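PDB 3QWT: putative GH105 family protein from Salmonella enterica subsp. enterica serovar Paratyphi A, which is of uncharacterised function but, as a possible GH105 member with an alpha/alpha toroid fold, probably hydrolyses unsaturated uronyl-capped sugar chains. Local coordinates for residues A113-L116 with T117-Y120; L248-P251 with E252-V256; L260-V263 with L264-I268; T374-L377 with R378-F381. All coordinates share one frame; numbering follows the deposited sequence.

Four short-range contacts sample different corners of one alpha/alpha toroid. Contacts 2 and 3 are the pair that touch: both use helix 255-272, their centres lie 14 Å apart, Leu-248 CD1 packs 4.3 Å from Leu-260 CD1, and both meet the second subunit. Contact 1, in the buried helix 114-125, and contact 4, at the C-terminus, stand apart, their centres 23 Å from each other. They are nevertheless related through the assembly, because Trp-137 meets the Phe-115 ring of contact 1 in its own chain, whereas Trp-137 of the third subunit binds the terminal carboxylate of contact 4. A glycerol, probably from the crystallisation liquor, lies about 4 Å from the Arg-378 side chain.

Contact 1: residues A113-L116 with T117-Y120; sequences APFL and TLAY
Phe-115 O accepts the shortest backbone bond here, from Ala-119 N at 2.8 Å, and one residue earlier Leu-118 N donates to Pro-114 O at 3.2 Å. Thr-117 N makes a weak second bond to that same Pro-114 oxygen, and Tyr-120 N a weak one to Leu-116 O. Ala-113 O takes Leu-116 N in an i to i+3 bond at 3.2 Å, with Thr-117 N 4.4 Å away. A water adds a second donor, giving to Ala-113 O at 3.0 Å while accepting from Thr-117 OG1 at an unusually short 2.5 Å. The threonine can serve the bridge because OG1 lies beside its own backbone N (chi1 -60°), facing back along the chain. Near the start of helix 114-125, one of the helices of the alpha/alpha toroid, a side-chain hydroxyl and a single water thus supplement a backbone bond. Further out, apolar groups pair along two sides of the helix. Leu-118 extends alongside Phe-115 and brings CD2 to the ring edge, near its plane, 3.7 Å from CD1. Leu-116, with CG anti to the backbone N (chi1 174°), runs beside Tyr-120 and sets CD1 3.9 Å from CE1 of that ring. Neighbouring helices enclose both pairs: Leu-116 rests on Met-172 and Leu-176 of helix 170-184, Leu-118 on Phe-96 and Phe-100 of helix 86-102, while the Tyr-120 ring also meets Tyr-77 and takes a cation-pi contact from Lys-180.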
loop_
_atom_site.group_PDB
_atom_site.type_symbol
_atom_site.label_atom_id
_atom_site.label_comp_id
_atom_site.label_asym_id
_atom_site.label_seq_id
_atom_site.Cartn_x
_atom_site.Cartn_y
_atom_site.Cartn_z
ATOM N N ALA A 113 28.742 -23.609 -6.240
ATOM C CA ALA A 113 28.490 -23.791 -4.797
ATOM C C ALA A 113 29.105 -22.746 -3.880
ATOM O O ALA A 113 28.436 -22.262 -2.970
ATOM C CB ALA A 113 28.902 -25.195 -4.351
ATOM N N PRO A 114 30.380 -22.384 -4.110
ATOM C CA PRO A 114 30.960 -21.389 -3.196
ATOM C C PRO A 114 30.230 -20.028 -3.166
ATOM O O PRO A 114 30.420 -19.254 -2.233
ATOM C CB PRO A 114 32.394 -21.226 -3.716
ATOM C CG PRO A 114 32.706 -22.588 -4.324
ATOM C CD PRO A 114 31.405 -23.033 -4.955
ATOM N N PHE A 115 29.407 -19.730 -4.155
ATOM C CA PHE A 115 28.803 -18.398 -4.171
ATOM C C PHE A 115 27.684 -18.212 -3.152
ATOM O O PHE A 115 27.363 -17.082 -2.764
ATOM C CB PHE A 115 28.446 -17.968 -5.587
ATOM C CG PHE A 115 29.656 -17.799 -6.451
ATOM C CD1 PHE A 115 30.465 -16.682 -6.303
ATOM C CD2 PHE A 115 30.035 -18.792 -7.345
ATOM C CE1 PHE A 115 31.605 -16.537 -7.070
ATOM C CE2 PHE A 115 31.171 -18.652 -8.117
ATOM C CZ PHE A 115 31.960 -17.523 -7.983
ATOM N N LEU A 116 27.143 -19.337 -2.685
ATOM C CA LEU A 116 26.282 -19.345 -1.522
ATOM C C LEU A 116 26.963 -18.638 -0.339
ATOM O O LEU A 116 26.391 -17.739 0.272
ATOM C CB LEU A 116 25.903 -20.788 -1.155
ATOM C CG LEU A 116 25.115 -20.968 0.146
ATOM C CD1 LEU A 116 23.910 -20.051 0.204
ATOM C CD2 LEU A 116 24.666 -22.426 0.303
ATOM N N THR A 117 28.193 -19.035 -0.024
ATOM C CA THR A 117 28.884 -18.448 1.125
ATOM C C THR A 117 29.316 -17.009 0.854
ATOM O O THR A 117 29.253 -16.144 1.736
ATOM C CB THR A 117 30.072 -19.309 1.546
ATOM O OG1 THR A 117 29.594 -20.612 1.902
ATOM C CG2 THR A 117 30.806 -18.700 2.733
ATOM N N LEU A 118 29.739 -16.753 -0.377
ATOM C CA LEU A 118 30.124 -15.411 -0.761
ATOM C C LEU A 118 28.931 -14.466 -0.610
ATOM O O LEU A 118 29.079 -13.308 -0.180
ATOM C CB LEU A 118 30.626 -15.388 -2.202
ATOM C CG LEU A 118 31.297 -14.062 -2.556
ATOM C CD1 LEU A 118 32.573 -13.802 -1.720
ATOM C CD2 LEU A 118 31.570 -13.980 -4.056
ATOM N N ALA A 119 27.751 -14.971 -0.958
ATOM C CA ALA A 119 26.550 -14.159 -0.843
ATOM C C ALA A 119 26.394 -13.693 0.592
ATOM O O ALA A 119 26.139 -12.521 0.839
ATOM C CB ALA A 119 25.291 -14.923 -1.320
ATOM N N TYR A 120 26.570 -14.608 1.536
ATOM C CA TYR A 120 26.450 -14.255 2.940
ATOM C C TYR A 120 27.542 -13.274 3.363
ATOM O O TYR A 120 27.311 -12.383 4.168
ATOM C CB TYR A 120 26.519 -15.494 3.820
ATOM C CG TYR A 120 25.201 -16.201 4.016
ATOM C CD1 TYR A 120 24.906 -17.380 3.318
ATOM C CD2 TYR A 120 24.245 -15.694 4.892
ATOM C CE1 TYR A 120 23.697 -18.040 3.505
ATOM C CE2 TYR A 120 23.034 -16.345 5.080
ATOM C CZ TYR A 120 22.767 -17.521 4.384
ATOM O OH TYR A 120 21.569 -18.172 4.565
HETATM O O HOH W 1 29.164 -22.118 -0.085
#

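Contact 2: residues L248-P251 with E252-V256; sequences LDLP and ENNAV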
loop_
_atom_site.group_PDB
_atom_site.type_symbol
_atom_site.label_atom_id
_atom_site.label_comp_id
_atom_site.label_asym_id
_atom_site.label_seq_id
_atom_site.Cartn_x
_atom_site.Cartn_y
_atom_site.Cartn_z
ATOM N N LEU A 248 12.857 -18.705 2.173
ATOM C CA LEU A 248 11.606 -18.269 1.558
ATOM C C LEU A 248 10.724 -17.519 2.545
ATOM O O LEU A 248 9.990 -16.607 2.162
ATOM C CB LEU A 248 10.833 -19.443 0.950
ATOM C CG LEU A 248 11.352 -20.011 -0.372
ATOM C CD1 LEU A 248 10.574 -21.265 -0.794
ATOM C CD2 LEU A 248 11.317 -18.980 -1.450
ATOM N N ASP A 249 10.795 -17.914 3.808
ATOM C CA ASP A 249 10.036 -17.255 4.866
ATOM C C ASP A 249 8.543 -17.120 4.517
ATOM O O ASP A 249 7.948 -16.085 4.770
ATOM C CB ASP A 249 10.656 -15.873 5.173
ATOM C CG ASP A 249 10.139 -15.272 6.471
ATOM O OD1 ASP A 249 9.581 -16.027 7.305
ATOM O OD2 ASP A 249 10.286 -14.047 6.657
ATOM N N LEU A 250 7.950 -18.165 3.933
ATOM C CA LEU A 250 6.535 -18.146 3.531
ATOM C C LEU A 250 5.585 -18.419 4.701
ATOM O O LEU A 250 5.952 -19.127 5.633
ATOM C CB LEU A 250 6.291 -19.168 2.425
ATOM C CG LEU A 250 7.124 -18.937 1.171
ATOM C CD1 LEU A 250 6.851 -20.009 0.128
ATOM C CD2 LEU A 250 6.810 -17.564 0.624
ATOM N N PRO A 251 4.354 -17.864 4.656
ATOM C CA PRO A 251 3.406 -18.137 5.746
ATOM C C PRO A 251 3.147 -19.634 5.878
ATOM O O PRO A 251 3.320 -20.393 4.911
ATOM C CB PRO A 251 2.124 -17.430 5.286
ATOM C CG PRO A 251 2.588 -16.369 4.330
ATOM C CD PRO A 251 3.784 -16.965 3.635
ATOM N N GLU A 252 2.711 -20.061 7.053
ATOM C CA GLU A 252 2.555 -21.491 7.308
ATOM C C GLU A 252 1.607 -22.247 6.345
ATOM O O GLU A 252 1.884 -23.383 5.985
ATOM C CB GLU A 252 2.164 -21.749 8.767
ATOM C CG GLU A 252 2.135 -23.233 9.117
ATOM C CD GLU A 252 1.883 -23.504 10.589
ATOM O OE1 GLU A 252 1.580 -22.548 11.340
ATOM O OE2 GLU A 252 1.987 -24.687 10.989
ATOM N N ASN A 253 0.504 -21.631 5.927
ATOM C CA ASN A 253 -0.455 -22.329 5.066
ATOM C C ASN A 253 -0.168 -22.164 3.565
ATOM O O ASN A 253 -0.962 -22.591 2.718
ATOM C CB ASN A 253 -1.905 -21.896 5.374
ATOM C CG ASN A 253 -2.308 -20.638 4.617
ATOM O OD1 ASN A 253 -1.552 -19.657 4.575
ATOM N ND2 ASN A 253 -3.493 -20.666 3.991
ATOM N N ASN A 254 0.959 -21.538 3.230
ATOM C CA ASN A 254 1.313 -21.349 1.817
ATOM C C ASN A 254 1.499 -22.706 1.115
ATOM O O ASN A 254 2.136 -23.611 1.651
ATOM C CB ASN A 254 2.551 -20.451 1.687
ATOM C CG ASN A 254 3.065 -20.364 0.275
ATOM O OD1 ASN A 254 3.725 -21.277 -0.215
ATOM N ND2 ASN A 254 2.799 -19.249 -0.381
ATOM N N ALA A 255 0.914 -22.859 -0.067
ATOM C CA ALA A 255 0.863 -24.174 -0.697
ATOM C C ALA A 255 2.275 -24.695 -0.976
ATOM O O ALA A 255 2.578 -25.863 -0.759
ATOM C CB ALA A 255 0.037 -24.127 -1.952
ATOM N N VAL A 256 3.142 -23.808 -1.446
ATOM C CA VAL A 256 4.519 -24.170 -1.649
ATOM C C VAL A 256 5.263 -24.519 -0.372
ATOM O O VAL A 256 5.991 -25.488 -0.350
ATOM C CB VAL A 256 5.279 -23.076 -2.398
ATOM C CG1 VAL A 256 6.781 -23.344 -2.311
ATOM C CG2 VAL A 256 4.835 -23.080 -3.820
#
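Leu-250 lays its CD1 methyl over the oxygen end of one face of the Asn-254 carboxamide, 3.4 Å from OD1 and 3.8 Å from CG. The two side chains cross at a slant, and lower down their CB atoms come within 4.0 Å. The pyrrolidine of Pro-251 adds a looser contact, its CD being 4.2 Å from Asn-254 CB. Beyond the amide, Leu-250 CD1 also reaches Val-256 CG1 at 4.1 Å, which places this one methyl between the capping residue and the first turn of the following helix. With CG anti to the backbone N (chi1 173°), the asparagine turns its amide back over that turn, where OD1 accepts a hydrogen bond from Arg-257 N. Asn-254 N donates to Pro-251 O at 3.1 Å, closing the type I beta turn that brings Asn-254 to the N-cap position. Glu-192 of the second subunit packs on Asn-253 and Asn-254 and accepts a hydrogen bond from Ala-255 N, so another backbone N-H at the helix start is met by an acidic side chain from across the interface. Taken together, these features are a worked example of a helix N-cap: a beta turn leads into an asparagine whose side-chain oxygen satisfies a first-turn N-H, here in the connection between helices 231-248 and 255-272 of the toroid.

Contact 3: residues L260-V263 with L264-I268; sequences LVQV and LNAQI
Val-261 O is gripped twice by Asn-265. Among the polar interactions, the backbone N donates at 2.9 Å and the side-chain ND2 at 3.2 Å, the two arriving from opposite faces of the carbonyl plane. The ND2 bond is nearly straight (160° at the hydrogen) and keeps the oxygen close to the amide plane, although the donor stands 45° above the carbonyl plane. A chi1 of -103°, displaced from the staggered positions, lets the amide fold back towards the preceding turn. ND2 serves Tyr-312 O as well, so the amide links helix 255-272 to a loop. The other backbone bonds between the two segments are those of a regular alpha helix within the toroid: Leu-264 N to Leu-260 O, Ala-266 N to Gln-262 O and Gln-267 N to Val-263 O, each 3.0 to 3.1 Å. In the packing, Val-261 and Asn-265 run side by side and CG1 rests 3.6 Å from ND2. Leu-264 and Ile-268 press on Ala-307 of helix 294-309, whereas Val-263 reaches Ile-241 of helix 231-248. Gln-262 turns to the interface, its OE1 accepting from Gln-203 NE2 of the second subunit.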
loop_
_atom_site.group_PDB
_atom_site.type_symbol
_atom_site.label_atom_id
_atom_site.label_comp_id
_atom_site.label_asym_id
_atom_site.label_seq_id
_atom_site.Cartn_x
_atom_site.Cartn_y
_atom_site.Cartn_z
ATOM N N LEU A 260 6.677 -28.312 0.373
ATOM C CA LEU A 260 8.075 -28.634 0.680
ATOM C C LEU A 260 8.219 -29.335 2.026
ATOM O O LEU A 260 9.011 -30.260 2.173
ATOM C CB LEU A 260 8.960 -27.386 0.641
ATOM C CG LEU A 260 9.104 -26.735 -0.737
ATOM C CD1 LEU A 260 10.021 -25.516 -0.673
ATOM C CD2 LEU A 260 9.602 -27.765 -1.755
ATOM N N VAL A 261 7.457 -28.875 3.007
ATOM C CA VAL A 261 7.424 -29.527 4.295
ATOM C C VAL A 261 6.997 -30.985 4.113
ATOM O O VAL A 261 7.528 -31.868 4.768
ATOM C CB VAL A 261 6.466 -28.808 5.253
ATOM C CG1 VAL A 261 6.189 -29.661 6.510
ATOM C CG2 VAL A 261 7.021 -27.419 5.617
ATOM N N GLN A 262 6.055 -31.227 3.206
ATOM C CA GLN A 262 5.576 -32.576 2.929
ATOM C C GLN A 262 6.652 -33.474 2.341
ATOM O O GLN A 262 6.811 -34.622 2.766
ATOM C CB GLN A 262 4.379 -32.543 1.979
ATOM C CG GLN A 262 3.835 -33.932 1.639
ATOM C CD GLN A 262 4.502 -34.560 0.408
ATOM O OE1 GLN A 262 4.467 -35.774 0.231
ATOM N NE2 GLN A 262 5.083 -33.735 -0.450
ATOM N N VAL A 263 7.391 -32.957 1.365
ATOM C CA VAL A 263 8.495 -33.704 0.764
ATOM C C VAL A 263 9.564 -34.036 1.802
ATOM O O VAL A 263 10.070 -35.170 1.867
ATOM C CB VAL A 263 9.134 -32.910 -0.376
ATOM C CG1 VAL A 263 10.479 -33.565 -0.821
ATOM C CG2 VAL A 263 8.129 -32.761 -1.521
ATOM N N LEU A 264 9.894 -33.043 2.624
ATOM C CA LEU A 264 10.857 -33.239 3.693
ATOM C C LEU A 264 10.371 -34.337 4.645
ATOM O O LEU A 264 11.120 -35.253 5.001
ATOM C CB LEU A 264 11.089 -31.941 4.463
ATOM C CG LEU A 264 12.116 -32.077 5.599
ATOM C CD1 LEU A 264 13.485 -32.388 5.033
ATOM C CD2 LEU A 264 12.167 -30.813 6.437
ATOM N N ASN A 265 9.112 -34.243 5.047
ATOM C CA ASN A 265 8.540 -35.223 5.967
ATOM C C ASN A 265 8.585 -36.650 5.441
ATOM O O ASN A 265 9.053 -37.555 6.122
ATOM C CB ASN A 265 7.107 -34.842 6.334
ATOM C CG ASN A 265 7.017 -34.227 7.703
ATOM O OD1 ASN A 265 6.794 -34.924 8.690
ATOM N ND2 ASN A 265 7.215 -32.912 7.778
ATOM N N ALA A 266 8.096 -36.842 4.224
ATOM C CA ALA A 266 8.118 -38.150 3.610
ATOM C C ALA A 266 9.543 -38.704 3.652
ATOM O O ALA A 266 9.742 -39.891 3.897
ATOM C CB ALA A 266 7.608 -38.074 2.186
ATOM N N GLN A 267 10.536 -37.844 3.426
ATOM C CA GLN A 267 11.920 -38.311 3.476
ATOM C C GLN A 267 12.354 -38.660 4.895
ATOM O O GLN A 267 12.903 -39.719 5.133
ATOM C CB GLN A 267 12.916 -37.310 2.881
ATOM C CG GLN A 267 14.315 -37.935 2.726
ATOM C CD GLN A 267 15.407 -36.921 2.453
ATOM O OE1 GLN A 267 15.579 -35.956 3.202
ATOM N NE2 GLN A 267 16.158 -37.138 1.378
ATOM N N ILE A 268 12.123 -37.753 5.829
ATOM C CA ILE A 268 12.584 -37.948 7.191
ATOM C C ILE A 268 11.945 -39.219 7.787
ATOM O O ILE A 268 12.620 -40.030 8.422
ATOM C CB ILE A 268 12.364 -36.660 8.018
ATOM C CG1 ILE A 268 13.311 -35.548 7.508
ATOM C CG2 ILE A 268 12.572 -36.895 9.475
ATOM C CD1 ILE A 268 13.426 -34.297 8.417
#

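Contact 4: residues T374-L377 with R378-F381; sequences TEYL and RNYF
Tyr-376 and Tyr-380 meet at an angle one turn apart, with different first torsions. Tyr-376 holds CG anti to its backbone N (chi1 -167°), whereas in Tyr-380 CG lies beside the N; CE1 of the first ring stands 3.9 Å from CE1 and 3.7 Å from OH of the second. That hydroxyl is hydrogen-bonded to Ile-21 O, and Tyr-376 OH to Glu-322. The Tyr-380 ring edge also faces two carbonyls, CD1 lying 3.6 Å from Tyr-376 O and Leu-377 O. Asn-379 brings ND2 within 3.7 Å of Tyr-376 CE2, amide and ring planes 74° apart. Arg-378, its CG beside the backbone N (chi1 -72°) and chi2 extended, presents CD to the Glu-375 carboxylate, 3.8 Å from OE1. A bend at chi3 takes the guanidinium onward, NH1 forming a salt bridge with Glu-135 of the third subunit, while Glu-375 OE2 pairs with Arg-309. Backbone i to i+3 bonds close the turn, among them Tyr-380 N to Leu-377 O at 2.7 Å. Lys-107 and Trp-137 of the third subunit bind the Phe-381 carboxylate. This chemistry implies a chain end held across the interface by a salt bridge and carboxylate hydrogen bonds, with Arg-309 probably helping to keep the buried Glu-375 ionised.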
loop_
_atom_site.group_PDB
_atom_site.type_symbol
_atom_site.label_atom_id
_atom_site.label_comp_id
_atom_site.label_asym_id
_atom_site.label_seq_id
_atom_site.Cartn_x
_atom_site.Cartn_y
_atom_site.Cartn_z
ATOM N N THR A 374 27.086 -27.903 14.405
ATOM C CA THR A 374 26.716 -26.521 14.729
ATOM C C THR A 374 25.242 -26.382 15.055
ATOM O O THR A 374 24.857 -25.668 15.981
ATOM C CB THR A 374 27.072 -25.554 13.607
ATOM O OG1 THR A 374 28.489 -25.565 13.404
ATOM C CG2 THR A 374 26.631 -24.149 13.974
ATOM N N GLU A 375 24.406 -27.064 14.287
ATOM C CA GLU A 375 22.992 -27.088 14.587
ATOM C C GLU A 375 22.782 -27.744 15.963
ATOM O O GLU A 375 21.921 -27.323 16.743
ATOM C CB GLU A 375 22.220 -27.798 13.465
ATOM C CG GLU A 375 20.730 -27.997 13.732
ATOM C CD GLU A 375 19.920 -26.699 13.821
ATOM O OE1 GLU A 375 20.223 -25.746 13.095
ATOM O OE2 GLU A 375 18.950 -26.640 14.608
ATOM N N TYR A 376 23.592 -28.748 16.281
ATOM C CA TYR A 376 23.454 -29.433 17.564
ATOM C C TYR A 376 23.839 -28.520 18.734
ATOM O O TYR A 376 23.281 -28.634 19.835
ATOM C CB TYR A 376 24.289 -30.709 17.582
ATOM C CG TYR A 376 23.970 -31.638 18.741
ATOM C CD1 TYR A 376 24.877 -31.815 19.787
ATOM C CD2 TYR A 376 22.770 -32.343 18.784
ATOM C CE1 TYR A 376 24.602 -32.654 20.834
ATOM C CE2 TYR A 376 22.483 -33.200 19.844
ATOM C CZ TYR A 376 23.407 -33.347 20.865
ATOM O OH TYR A 376 23.149 -34.187 21.929
ATOM N N LEU A 377 24.781 -27.610 18.481
ATOM C CA LEU A 377 25.175 -26.603 19.464
ATOM C C LEU A 377 24.014 -25.718 19.896
ATOM O O LEU A 377 24.024 -25.179 21.000
ATOM C CB LEU A 377 26.313 -25.724 18.934
ATOM C CG LEU A 377 27.729 -26.209 19.288
ATOM C CD1 LEU A 377 28.771 -25.297 18.675
ATOM C CD2 LEU A 377 27.937 -26.309 20.800
ATOM N N ARG A 378 23.017 -25.552 19.035
ATOM C CA ARG A 378 21.860 -24.735 19.408
ATOM C C ARG A 378 21.157 -25.313 20.628
ATOM O O ARG A 378 20.569 -24.576 21.411
ATOM C CB ARG A 378 20.882 -24.557 18.246
ATOM C CG ARG A 378 21.395 -23.632 17.147
ATOM C CD ARG A 378 20.316 -23.400 16.102
ATOM N NE ARG A 378 19.275 -22.492 16.581
ATOM C CZ ARG A 378 19.384 -21.164 16.564
ATOM N NH1 ARG A 378 18.393 -20.397 17.012
ATOM N NH2 ARG A 378 20.493 -20.601 16.097
ATOM N N ASN A 379 21.238 -26.628 20.796
ATOM C CA ASN A 379 20.767 -27.270 22.030
ATOM C C ASN A 379 21.468 -26.785 23.305
ATOM O O ASN A 379 21.014 -27.076 24.413
ATOM C CB ASN A 379 20.875 -28.794 21.939
ATOM C CG ASN A 379 19.785 -29.399 21.091
ATOM O OD1 ASN A 379 18.746 -28.790 20.875
ATOM N ND2 ASN A 379 20.014 -30.611 20.608
ATOM N N TYR A 380 22.565 -26.045 23.159
ATOM C CA TYR A 380 23.278 -25.549 24.334
ATOM C C TYR A 380 22.999 -24.081 24.627
ATOM O O TYR A 380 23.707 -23.452 25.410
ATOM C CB TYR A 380 24.779 -25.816 24.220
ATOM C CG TYR A 380 25.079 -27.283 24.174
ATOM C CD1 TYR A 380 24.746 -28.035 23.061
ATOM C CD2 TYR A 380 25.668 -27.931 25.255
ATOM C CE1 TYR A 380 24.997 -29.387 23.016
ATOM C CE2 TYR A 380 25.920 -29.284 25.219
ATOM C CZ TYR A 380 25.583 -30.009 24.096
ATOM O OH TYR A 380 25.826 -31.359 24.033
ATOM N N PHE A 381 21.979 -23.532 23.975
ATOM C CA PHE A 381 21.458 -22.231 24.359
ATOM C C PHE A 381 20.230 -22.495 25.207
ATOM O O PHE A 381 19.439 -23.394 24.880
ATOM C CB PHE A 381 21.086 -21.411 23.129
ATOM C CG PHE A 381 22.260 -21.055 22.273
ATOM C CD1 PHE A 381 23.146 -20.070 22.669
ATOM C CD2 PHE A 381 22.481 -21.709 21.079
ATOM C CE1 PHE A 381 24.228 -19.736 21.878
ATOM C CE2 PHE A 381 23.554 -21.387 20.290
ATOM C CZ PHE A 381 24.434 -20.398 20.686
ATOM O OXT PHE A 381 20.011 -21.831 26.220
#